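PDB 2G3A: acetyltransferase Atu2258 from Agrobacterium tumefaciens str. C58, which transfers the acetyl group of acetyl-coenzyme A to acceptor substrates, preferring glucosamine 6-phosphate or dopamine, and releases coenzyme A. Local coordinates for residues A31-D34 against P35-Y39; G69-R73 against G74-V78; E101-A104 against R105-G108; P119-L122 against R123-R127. One frame throughout, in Å; residues are numbered along the deposited sequence.

Contact 2 is the buried one: a beta hairpin near the middle of the mixed sheet, bound together by main-chain bonds. Contact 3, the C-terminal end of helix 92-106, is partly buried and lies against it, Leu76 CB meeting Ala104 CB at 3.8 Å and Thr71 OG1 reaching Arg107 NH1 at 3.0 Å; contact 3 is strung with salt bridges, one of them weak, from buried Glu101 to exposed Lys106. Contacts 1 and 4 are surface turns of helices 26-44 and 119-128, their centres about 35 Å apart on opposite sides of the chain's centre. Contact 1 is governed by a proline and backbone bonds, whereas contact 4 adds an ion pair and residues of the probable coenzyme A site. All four touch the second subunit.

Contact 1 of 4, residues A31-D34 against P35-Y39; sequences AIRD and PLVAY
Pro35 brings no N-H to the turn before it, and its ring carbons lie against Ala31 O, the acceptor such a hydrogen would have served, and also against Ile32 O. Pro35 CD comes within 3.3 Å of Ala31 O, a carbon neighbour in place of the lost donor. Pro35 CG sits 3.5 Å from Ile32 O, and Leu36 N is as far as 3.5 Å from that same Ile32 O. The regular pattern resumes two residues on, at Val37. Val37 N gives its hydrogen to Arg33 O at 2.9 Å, in a nearly straight bond (169°), and Ala38 N does the same to Asp34 O at 2.9 Å. Tyr39 N then closes on Pro35 O. Beside these bonds the one side-chain meeting is slight: CG2 of Val37 lies against CG of Arg33 at 3.9 Å, placed there because CG2 stands beside its own backbone N while CG1 is anti to it (chi1 178°). The carboxylate of Asp34 is engaged with the preceding turn, OD2 forming a salt bridge with Lys30. Tyr39 OH is satisfied by Arg43. Helix 26-44 thus kinks at a proline that cannot supply its hydrogen bond, sound i to i+4 bonds return at Val37 and Ala38, and the ring offers an apolar surface to Phe82 of the second subunit.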
loop_
_atom_site.group_PDB
_atom_site.type_symbol
_atom_site.label_atom_id
_atom_site.label_comp_id
_atom_site.label_asym_id
_atom_site.label_seq_id
_atom_site.Cartn_x
_atom_site.Cartn_y
_atom_site.Cartn_z
ATOM N N ALA A 31 -17.174 -0.550 4.681
ATOM C CA ALA A 31 -18.073 0.593 4.848
ATOM C C ALA A 31 -17.347 1.935 4.751
ATOM O O ALA A 31 -17.985 2.974 4.583
ATOM C CB ALA A 31 -18.817 0.494 6.171
ATOM N N ILE A 32 -16.023 1.902 4.871
ATOM C CA ILE A 32 -15.171 3.087 4.675
ATOM C C ILE A 32 -14.583 3.100 3.257
ATOM O O ILE A 32 -14.570 4.136 2.598
ATOM C CB ILE A 32 -14.032 3.142 5.731
ATOM C CG1 ILE A 32 -14.613 3.327 7.138
ATOM C CG2 ILE A 32 -13.040 4.270 5.414
ATOM C CD1 ILE A 32 -13.596 3.136 8.256
ATOM N N ARG A 33 -14.127 1.936 2.784
ATOM C CA ARG A 33 -13.553 1.830 1.440
ATOM C C ARG A 33 -14.557 2.127 0.317
ATOM O O ARG A 33 -14.248 2.865 -0.611
ATOM C CB ARG A 33 -12.892 0.462 1.211
ATOM C CG ARG A 33 -11.991 0.443 -0.027
ATOM C CD ARG A 33 -11.474 -0.938 -0.364
ATOM N NE ARG A 33 -10.785 -1.572 0.761
ATOM C CZ ARG A 33 -9.484 -1.456 1.015
ATOM N NH1 ARG A 33 -8.699 -0.721 0.228
ATOM N NH2 ARG A 33 -8.968 -2.079 2.066
ATOM N N ASP A 34 -15.749 1.548 0.389
ATOM C CA ASP A 34 -16.703 1.691 -0.720
ATOM C C ASP A 34 -17.047 3.156 -1.062
ATOM O O ASP A 34 -16.887 3.563 -2.218
ATOM C CB ASP A 34 -17.941 0.808 -0.519
ATOM C CG ASP A 34 -17.649 -0.656 -0.776
ATOM O OD1 ASP A 34 -16.495 -0.974 -1.148
ATOM O OD2 ASP A 34 -18.557 -1.490 -0.594
ATOM N N PRO A 35 -17.480 3.963 -0.066
ATOM C CA PRO A 35 -17.775 5.355 -0.418
ATOM C C PRO A 35 -16.556 6.179 -0.864
ATOM O O PRO A 35 -16.712 7.115 -1.650
ATOM C CB PRO A 35 -18.388 5.926 0.869
ATOM C CG PRO A 35 -17.859 5.073 1.948
ATOM C CD PRO A 35 -17.763 3.693 1.355
ATOM N N LEU A 36 -15.362 5.829 -0.391
ATOM C CA LEU A 36 -14.146 6.518 -0.816
ATOM C C LEU A 36 -13.846 6.172 -2.276
ATOM O O LEU A 36 -13.479 7.041 -3.062
ATOM C CB LEU A 36 -12.965 6.146 0.085
ATOM C CG LEU A 36 -11.575 6.670 -0.293
ATOM C CD1 LEU A 36 -11.533 8.211 -0.333
ATOM C CD2 LEU A 36 -10.540 6.121 0.667
ATOM N N VAL A 37 -14.012 4.900 -2.630
ATOM C CA VAL A 37 -13.909 4.467 -4.032
ATOM C C VAL A 37 -14.955 5.185 -4.902
ATOM O O VAL A 37 -14.632 5.680 -5.981
ATOM C CB VAL A 37 -13.962 2.908 -4.182
ATOM C CG1 VAL A 37 -13.908 2.487 -5.650
ATOM C CG2 VAL A 37 -12.816 2.259 -3.420
ATOM N N ALA A 38 -16.195 5.276 -4.422
ATOM C CA ALA A 38 -17.257 5.945 -5.186
ATOM C C ALA A 38 -16.962 7.433 -5.376
ATOM O O ALA A 38 -17.166 7.981 -6.465
ATOM C CB ALA A 38 -18.636 5.717 -4.547
ATOM N N TYR A 39 -16.461 8.067 -4.315
ATOM C CA TYR A 39 -16.013 9.454 -4.354
ATOM C C TYR A 39 -14.889 9.675 -5.370
ATOM O O TYR A 39 -14.900 10.670 -6.116
ATOM C CB TYR A 39 -15.538 9.908 -2.966
ATOM C CG TYR A 39 -14.944 11.303 -2.955
ATOM C CD1 TYR A 39 -15.750 12.424 -2.732
ATOM C CD2 TYR A 39 -13.582 11.511 -3.184
ATOM C CE1 TYR A 39 -15.218 13.704 -2.723
ATOM C CE2 TYR A 39 -13.038 12.798 -3.175
ATOM C CZ TYR A 39 -13.864 13.886 -2.950
ATOM O OH TYR A 39 -13.343 15.164 -2.955
#

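Contact 2 of 4, residues G69-R73 against G74-V78; sequences GHTAR and GWLYV
Gly74, with Arg73, forms the corner of a type I' turn from Ala72 to Trp75; both have positive phi, Gly74 at 88°. Next along, Trp75 pairs with Ala72 through two main-chain bonds, Ala72 N to Trp75 O at 3.0 Å and Trp75 N to Ala72 O at 3.1 Å, the latter donor standing well above the carbonyl plane. The indole lies with its CD1 edge towards Arg73 O, in the ring plane at 3.5 Å. Leu76 turns to the other face, where its CB meets Thr71 CG2 at 4.1 Å in a non-hydrogen-bonded pair; Leu76 CA also directs a CA-H...O contact to His70 O. Tyr77 N donates a nearly straight hydrogen bond to His70 O (2.9 Å, 175°), and Tyr77 O accepts from His70 N. Tyr77 CB sits over one face of the imidazole, towards its rim, and the two rings stand obliquely, planes 65° apart. Val78 ends the run opposite Gly69, CA to CA 4.4 Å. Main-chain bonds therefore fix the hairpin's register, while polar side-chain ends bond outwards: Thr71 OG1 to Arg107, Arg73 to Phe44 O and Gly45 O, Tyr77 OH to Asp115 of strand 111-116, and Trp75 NE1 to Pro138 O of the second subunit.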
loop_
_atom_site.group_PDB
_atom_site.type_symbol
_atom_site.label_atom_id
_atom_site.label_comp_id
_atom_site.label_asym_id
_atom_site.label_seq_id
_atom_site.Cartn_x
_atom_site.Cartn_y
_atom_site.Cartn_z
ATOM N N GLY A 69 0.377 -7.903 -7.868
ATOM C CA GLY A 69 0.234 -6.468 -8.086
ATOM C C GLY A 69 -1.030 -6.102 -8.811
ATOM O O GLY A 69 -1.974 -6.882 -8.864
ATOM N N HIS A 70 -1.059 -4.900 -9.370
ATOM C CA HIS A 70 -2.217 -4.475 -10.159
ATOM C C HIS A 70 -1.878 -3.244 -10.978
ATOM O O HIS A 70 -0.930 -2.525 -10.675
ATOM C CB HIS A 70 -3.435 -4.180 -9.269
ATOM C CG HIS A 70 -3.260 -2.991 -8.374
ATOM N ND1 HIS A 70 -2.839 -3.100 -7.067
ATOM C CD2 HIS A 70 -3.470 -1.673 -8.594
ATOM C CE1 HIS A 70 -2.784 -1.898 -6.523
ATOM N NE2 HIS A 70 -3.162 -1.014 -7.430
ATOM N N THR A 71 -2.666 -3.004 -12.017
ATOM C CA THR A 71 -2.544 -1.762 -12.757
ATOM C C THR A 71 -3.781 -0.909 -12.488
ATOM O O THR A 71 -4.891 -1.434 -12.411
ATOM C CB THR A 71 -2.385 -2.018 -14.257
ATOM O OG1 THR A 71 -3.497 -2.795 -14.715
ATOM C CG2 THR A 71 -1.086 -2.791 -14.521
ATOM N N ALA A 72 -3.574 0.396 -12.316
ATOM C CA ALA A 72 -4.666 1.360 -12.133
ATOM C C ALA A 72 -4.181 2.736 -12.554
ATOM O O ALA A 72 -3.037 3.110 -12.248
ATOM C CB ALA A 72 -5.105 1.387 -10.675
ATOM N N ARG A 73 -5.032 3.490 -13.251
ATOM C CA ARG A 73 -4.713 4.886 -13.608
ATOM C C ARG A 73 -3.351 5.015 -14.319
ATOM O O ARG A 73 -2.590 5.972 -14.107
ATOM C CB ARG A 73 -4.806 5.786 -12.366
ATOM C CG ARG A 73 -6.200 5.757 -11.742
ATOM C CD ARG A 73 -6.359 6.677 -10.541
ATOM N NE ARG A 73 -7.715 6.598 -9.988
ATOM C CZ ARG A 73 -8.786 7.157 -10.543
ATOM N NH1 ARG A 73 -8.686 7.833 -11.688
ATOM N NH2 ARG A 73 -9.971 7.013 -9.965
ATOM N N GLY A 74 -3.057 4.027 -15.158
ATOM C CA GLY A 74 -1.896 4.066 -16.043
ATOM C C GLY A 74 -0.603 3.537 -15.458
ATOM O O GLY A 74 0.426 3.582 -16.123
ATOM N N TRP A 75 -0.651 3.041 -14.219
ATOM C CA TRP A 75 0.562 2.595 -13.521
ATOM C C TRP A 75 0.431 1.202 -12.947
ATOM O O TRP A 75 -0.620 0.837 -12.413
ATOM C CB TRP A 75 0.949 3.578 -12.402
ATOM C CG TRP A 75 1.538 4.868 -12.948
ATOM C CD1 TRP A 75 0.860 5.895 -13.551
ATOM C CD2 TRP A 75 2.920 5.232 -12.964
ATOM N NE1 TRP A 75 1.746 6.882 -13.941
ATOM C CE2 TRP A 75 3.012 6.507 -13.574
ATOM C CE3 TRP A 75 4.090 4.624 -12.484
ATOM C CZ2 TRP A 75 4.236 7.178 -13.733
ATOM C CZ3 TRP A 75 5.300 5.293 -12.631
ATOM C CH2 TRP A 75 5.365 6.551 -13.262
ATOM N N LEU A 76 1.512 0.430 -13.089
ATOM C CA LEU A 76 1.683 -0.847 -12.402
ATOM C C LEU A 76 2.224 -0.646 -10.983
ATOM O O LEU A 76 3.216 0.062 -10.780
ATOM C CB LEU A 76 2.653 -1.747 -13.181
ATOM C CG LEU A 76 3.181 -2.994 -12.460
ATOM C CD1 LEU A 76 2.087 -4.016 -12.182
ATOM C CD2 LEU A 76 4.342 -3.640 -13.247
ATOM N N TYR A 77 1.539 -1.237 -10.008
ATOM C CA TYR A 77 2.050 -1.313 -8.633
ATOM C C TYR A 77 2.366 -2.775 -8.355
ATOM O O TYR A 77 1.496 -3.648 -8.512
ATOM C CB TYR A 77 1.048 -0.781 -7.589
ATOM C CG TYR A 77 1.578 -0.934 -6.152
ATOM C CD1 TYR A 77 2.822 -0.426 -5.806
ATOM C CD2 TYR A 77 0.853 -1.642 -5.165
ATOM C CE1 TYR A 77 3.342 -0.574 -4.506
ATOM C CE2 TYR A 77 1.376 -1.803 -3.848
ATOM C CZ TYR A 77 2.624 -1.263 -3.538
ATOM O OH TYR A 77 3.178 -1.381 -2.263
ATOM N N VAL A 78 3.612 -3.040 -7.976
ATOM C CA VAL A 78 4.015 -4.368 -7.532
ATOM C C VAL A 78 3.895 -4.379 -6.012
ATOM O O VAL A 78 4.606 -3.643 -5.318
ATOM C CB VAL A 78 5.456 -4.729 -7.984
ATOM C CG1 VAL A 78 5.923 -6.059 -7.358
ATOM C CG2 VAL A 78 5.547 -4.782 -9.514
#

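Contact 3 of 4, residues E101-A104 against R105-G108; sequences EEEA and RKRG
Glu101 OE2 is gripped by two nitrogens of one guanidinium: Arg105 NE and Arg105 NH2 each reach it at 2.8 Å. The carboxylate and guanidinium are almost coplanar, 12° apart, and NE uses the anti lone pair of OE2. Both chains run extended side by side, which brings the NE edge of Arg105 to this oxygen. The other oxygen, OE1, is held by Lys150 and Tyr128, so Glu101 is probably kept ionised. One residue on, Glu102 OE2 and Lys106 NZ form a weak salt bridge at 3.4 Å. A water joins Lys106 to the next acid, donating to Glu103 OE1 at 2.6 Å and accepting from Lys106 NZ. Glu103, bent at chi2 (54°), swings its OE2 to Arg107 NE at 2.9 Å; here the two planes are steeply turned, 83° apart, although OE2 still lies at the guanidinium edge. Arg107 also hydrogen-bonds Thr71 OG1 and Asp51 O, tying the helix end to strands 63-72 and 50-57. Main-chain bonds such as Arg105 N to Glu101 O repeat the helical step. These are i to i+4 acid-base pairs at the C-terminal end of helix 92-106, where Gly108, with positive phi, completes a Schellman motif before the beta-alpha-beta crossover returns to strand 111-116.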
loop_
_atom_site.group_PDB
_atom_site.type_symbol
_atom_site.label_atom_id
_atom_site.label_comp_id
_atom_site.label_asym_id
_atom_site.label_seq_id
_atom_site.Cartn_x
_atom_site.Cartn_y
_atom_site.Cartn_z
ATOM N N GLU A 101 6.109 -6.069 -16.236
ATOM C CA GLU A 101 6.261 -4.877 -17.075
ATOM C C GLU A 101 5.701 -5.108 -18.485
ATOM O O GLU A 101 4.992 -4.249 -19.037
ATOM C CB GLU A 101 7.713 -4.430 -17.151
ATOM C CG GLU A 101 7.902 -3.288 -18.151
ATOM C CD GLU A 101 9.233 -2.582 -18.007
ATOM O OE1 GLU A 101 9.919 -2.779 -16.992
ATOM O OE2 GLU A 101 9.587 -1.803 -18.913
ATOM N N GLU A 102 6.031 -6.258 -19.062
ATOM C CA GLU A 102 5.498 -6.628 -20.370
ATOM C C GLU A 102 3.972 -6.553 -20.394
ATOM O O GLU A 102 3.394 -5.998 -21.334
ATOM C CB GLU A 102 6.002 -8.013 -20.799
ATOM C CG GLU A 102 5.516 -8.445 -22.173
ATOM C CD GLU A 102 6.074 -9.786 -22.608
ATOM O OE1 GLU A 102 7.065 -10.263 -22.002
ATOM O OE2 GLU A 102 5.521 -10.363 -23.568
ATOM N N GLU A 103 3.324 -7.117 -19.375
ATOM C CA GLU A 103 1.851 -7.123 -19.292
ATOM C C GLU A 103 1.307 -5.711 -19.069
ATOM O O GLU A 103 0.309 -5.312 -19.692
ATOM C CB GLU A 103 1.361 -8.115 -18.219
ATOM C CG GLU A 103 -0.171 -8.166 -17.963
ATOM C CD GLU A 103 -1.021 -8.412 -19.212
ATOM O OE1 GLU A 103 -0.492 -8.922 -20.221
ATOM O OE2 GLU A 103 -2.232 -8.097 -19.172
ATOM N N ALA A 104 1.994 -4.935 -18.224
ATOM C CA ALA A 104 1.600 -3.548 -17.960
ATOM C C ALA A 104 1.709 -2.688 -19.217
ATOM O O ALA A 104 0.816 -1.891 -19.503
ATOM C CB ALA A 104 2.432 -2.953 -16.822
ATOM N N ARG A 105 2.781 -2.871 -19.980
ATOM C CA ARG A 105 2.918 -2.162 -21.259
ATOM C C ARG A 105 1.791 -2.531 -22.223
ATOM O O ARG A 105 1.224 -1.658 -22.887
ATOM C CB ARG A 105 4.280 -2.432 -21.892
ATOM C CG ARG A 105 5.421 -1.703 -21.191
ATOM C CD ARG A 105 6.752 -2.203 -21.733
ATOM N NE ARG A 105 7.892 -1.524 -21.125
ATOM C CZ ARG A 105 8.513 -0.469 -21.653
ATOM N NH1 ARG A 105 8.109 0.056 -22.796
ATOM N NH2 ARG A 105 9.547 0.063 -21.034
ATOM N N LYS A 106 1.449 -3.817 -22.265
ATOM C CA LYS A 106 0.320 -4.288 -23.072
ATOM C C LYS A 106 -0.984 -3.609 -22.688
ATOM O O LYS A 106 -1.800 -3.268 -23.554
ATOM C CB LYS A 106 0.147 -5.798 -22.936
ATOM C CG LYS A 106 1.139 -6.601 -23.715
ATOM C CD LYS A 106 0.501 -7.865 -24.277
ATOM C CE LYS A 106 1.566 -8.807 -24.827
ATOM N NZ LYS A 106 2.220 -9.624 -23.761
ATOM N N ARG A 107 -1.175 -3.406 -21.385
ATOM C CA ARG A 107 -2.393 -2.772 -20.874
ATOM C C ARG A 107 -2.400 -1.263 -21.135
ATOM O O ARG A 107 -3.367 -0.579 -20.794
ATOM C CB ARG A 107 -2.558 -3.052 -19.375
ATOM C CG ARG A 107 -2.653 -4.536 -19.016
ATOM C CD ARG A 107 -2.913 -4.732 -17.542
ATOM N NE ARG A 107 -3.041 -6.146 -17.214
ATOM C CZ ARG A 107 -3.305 -6.629 -16.002
ATOM N NH1 ARG A 107 -3.499 -5.817 -14.968
ATOM N NH2 ARG A 107 -3.394 -7.942 -15.825
ATOM N N GLY A 108 -1.312 -0.758 -21.723
ATOM C CA GLY A 108 -1.154 0.664 -22.020
ATOM C C GLY A 108 -0.623 1.527 -20.884
ATOM O O GLY A 108 -0.794 2.746 -20.915
HETATM O O HOH W 1 1.684 -10.118 -21.105
#

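Contact 4 of 4, residues P119-L122 against R123-R127; sequences PDAL and RTYER
The first turns of helix 119-128 step regularly from i to i+4, Arg123 N reaching Pro119 O and Glu126 N reaching Leu122 O. Asp120 O receives two donors from one residue: Thr124 N at 3.1 Å and Thr124 OG1 at 3.0 Å come from opposite faces of its plane. The hydroxyl can do this because OG1 lies beside its own backbone N (chi1 -61°). On the outer side Arg123, in one of two modelled conformers, bends at chi3 and meets Asp120 end-on, OD1 lying in the guanidinium plane 2.8 Å from both NH1 and NH2, with carboxylate and guanidinium planes 69° apart. Asp120 OD2 pairs with Arg43 of the second subunit, so in this conformer the acid has two arginine partners. On the inner side the Tyr125 ring lays one face over Ala121 O, which stands 3.1 Å above its plane, and its CZ touches Ala121 CB at 3.9 Å. Leu122 CG approaches Glu126 OE1 at 3.9 Å. Arg123, Thr124 and Tyr125 probably help to bind coenzyme A, as in related GNAT enzymes. Among its neighbours, the helix rests Tyr125 on Ile114 and Thr116 of strand 111-116 and on Leu97 of helix 92-106, while Leu122 packs on Thr146 and Leu148 of strand 145-151.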
loop_
_atom_site.group_PDB
_atom_site.type_symbol
_atom_site.label_atom_id
_atom_site.label_comp_id
_atom_site.label_asym_id
_atom_site.label_seq_id
_atom_site.Cartn_x
_atom_site.Cartn_y
_atom_site.Cartn_z
ATOM N N PRO A 119 17.337 -4.180 1.716
ATOM C CA PRO A 119 18.435 -3.613 0.938
ATOM C C PRO A 119 18.802 -4.472 -0.288
ATOM O O PRO A 119 19.236 -3.925 -1.299
ATOM C CB PRO A 119 19.597 -3.570 1.936
ATOM C CG PRO A 119 18.959 -3.621 3.252
ATOM C CD PRO A 119 17.759 -4.463 3.101
ATOM N N ASP A 120 18.592 -5.789 -0.202
ATOM C CA ASP A 120 18.893 -6.662 -1.339
ATOM C C ASP A 120 17.827 -6.550 -2.437
ATOM O O ASP A 120 18.156 -6.604 -3.631
ATOM C CB ASP A 120 19.090 -8.107 -0.899
ATOM C CG ASP A 120 20.302 -8.270 0.004
ATOM O OD1 ASP A 120 21.436 -7.948 -0.422
ATOM O OD2 ASP A 120 20.112 -8.687 1.149
ATOM N N ALA A 121 16.564 -6.411 -2.033
ATOM C CA ALA A 121 15.480 -6.145 -2.979
ATOM C C ALA A 121 15.672 -4.782 -3.633
ATOM O O ALA A 121 15.463 -4.663 -4.832
ATOM C CB ALA A 121 14.127 -6.223 -2.308
ATOM N N LEU A 122 16.063 -3.769 -2.846
ATOM C CA LEU A 122 16.336 -2.424 -3.365
ATOM C C LEU A 122 17.398 -2.441 -4.469
ATOM O O LEU A 122 17.214 -1.825 -5.519
ATOM C CB LEU A 122 16.752 -1.456 -2.237
ATOM C CG LEU A 122 17.155 -0.016 -2.620
ATOM C CD1 LEU A 122 15.997 0.695 -3.316
ATOM C CD2 LEU A 122 17.523 0.770 -1.386
ATOM N N ARG A 123 18.504 -3.151 -4.227
ATOM C CA ARG A 123 19.565 -3.322 -5.220
ATOM C C ARG A 123 19.046 -4.005 -6.494
ATOM O O ARG A 123 19.359 -3.593 -7.601
ATOM C CB ARG A 123 20.711 -4.131 -4.605
ATOM C CG ARG A 123 22.011 -4.095 -5.386
ATOM C CD ARG A 123 23.102 -4.921 -4.706
ATOM N NE ARG A 123 22.681 -6.299 -4.458
ATOM C CZ ARG A 123 22.417 -6.801 -3.255
ATOM N NH1 ARG A 123 22.530 -6.040 -2.177
ATOM N NH2 ARG A 123 22.034 -8.064 -3.134
ATOM N N THR A 124 18.261 -5.063 -6.320
ATOM C CA THR A 124 17.648 -5.755 -7.455
ATOM C C THR A 124 16.791 -4.795 -8.281
ATOM O O THR A 124 16.880 -4.767 -9.522
ATOM C CB THR A 124 16.768 -6.934 -6.967
ATOM O OG1 THR A 124 17.597 -7.864 -6.258
ATOM C CG2 THR A 124 16.083 -7.649 -8.140
ATOM N N TYR A 125 15.972 -3.998 -7.596
ATOM C CA TYR A 125 15.055 -3.090 -8.301
ATOM C C TYR A 125 15.822 -2.019 -9.028
ATOM O O TYR A 125 15.487 -1.673 -10.158
ATOM C CB TYR A 125 14.049 -2.434 -7.342
ATOM C CG TYR A 125 13.187 -3.408 -6.588
ATOM C CD1 TYR A 125 12.984 -4.705 -7.064
ATOM C CD2 TYR A 125 12.562 -3.030 -5.381
ATOM C CE1 TYR A 125 12.216 -5.609 -6.359
ATOM C CE2 TYR A 125 11.750 -3.934 -4.671
ATOM C CZ TYR A 125 11.594 -5.218 -5.166
ATOM O OH TYR A 125 10.816 -6.136 -4.489
ATOM N N GLU A 126 16.864 -1.499 -8.389
ATOM C CA GLU A 126 17.682 -0.468 -9.030
ATOM C C GLU A 126 18.430 -0.985 -10.272
ATOM O O GLU A 126 18.485 -0.302 -11.311
ATOM C CB GLU A 126 18.631 0.160 -8.011
ATOM C CG GLU A 126 17.894 1.081 -7.016
ATOM C CD GLU A 126 18.822 1.711 -5.977
ATOM O OE1 GLU A 126 19.678 0.998 -5.409
ATOM O OE2 GLU A 126 18.677 2.917 -5.710
ATOM N N ARG A 127 18.995 -2.188 -10.167
ATOM C CA ARG A 127 19.670 -2.822 -11.305
ATOM C C ARG A 127 18.707 -3.028 -12.481
ATOM O O ARG A 127 19.070 -2.779 -13.643
ATOM C CB ARG A 127 20.283 -4.165 -10.898
ATOM C CG ARG A 127 21.627 -4.105 -10.185
ATOM C CD ARG A 127 22.291 -5.497 -10.210
ATOM N NE ARG A 127 21.515 -6.471 -9.430
ATOM C CZ ARG A 127 21.838 -6.888 -8.206
ATOM N NH1 ARG A 127 22.948 -6.448 -7.619
ATOM N NH2 ARG A 127 21.061 -7.762 -7.575
#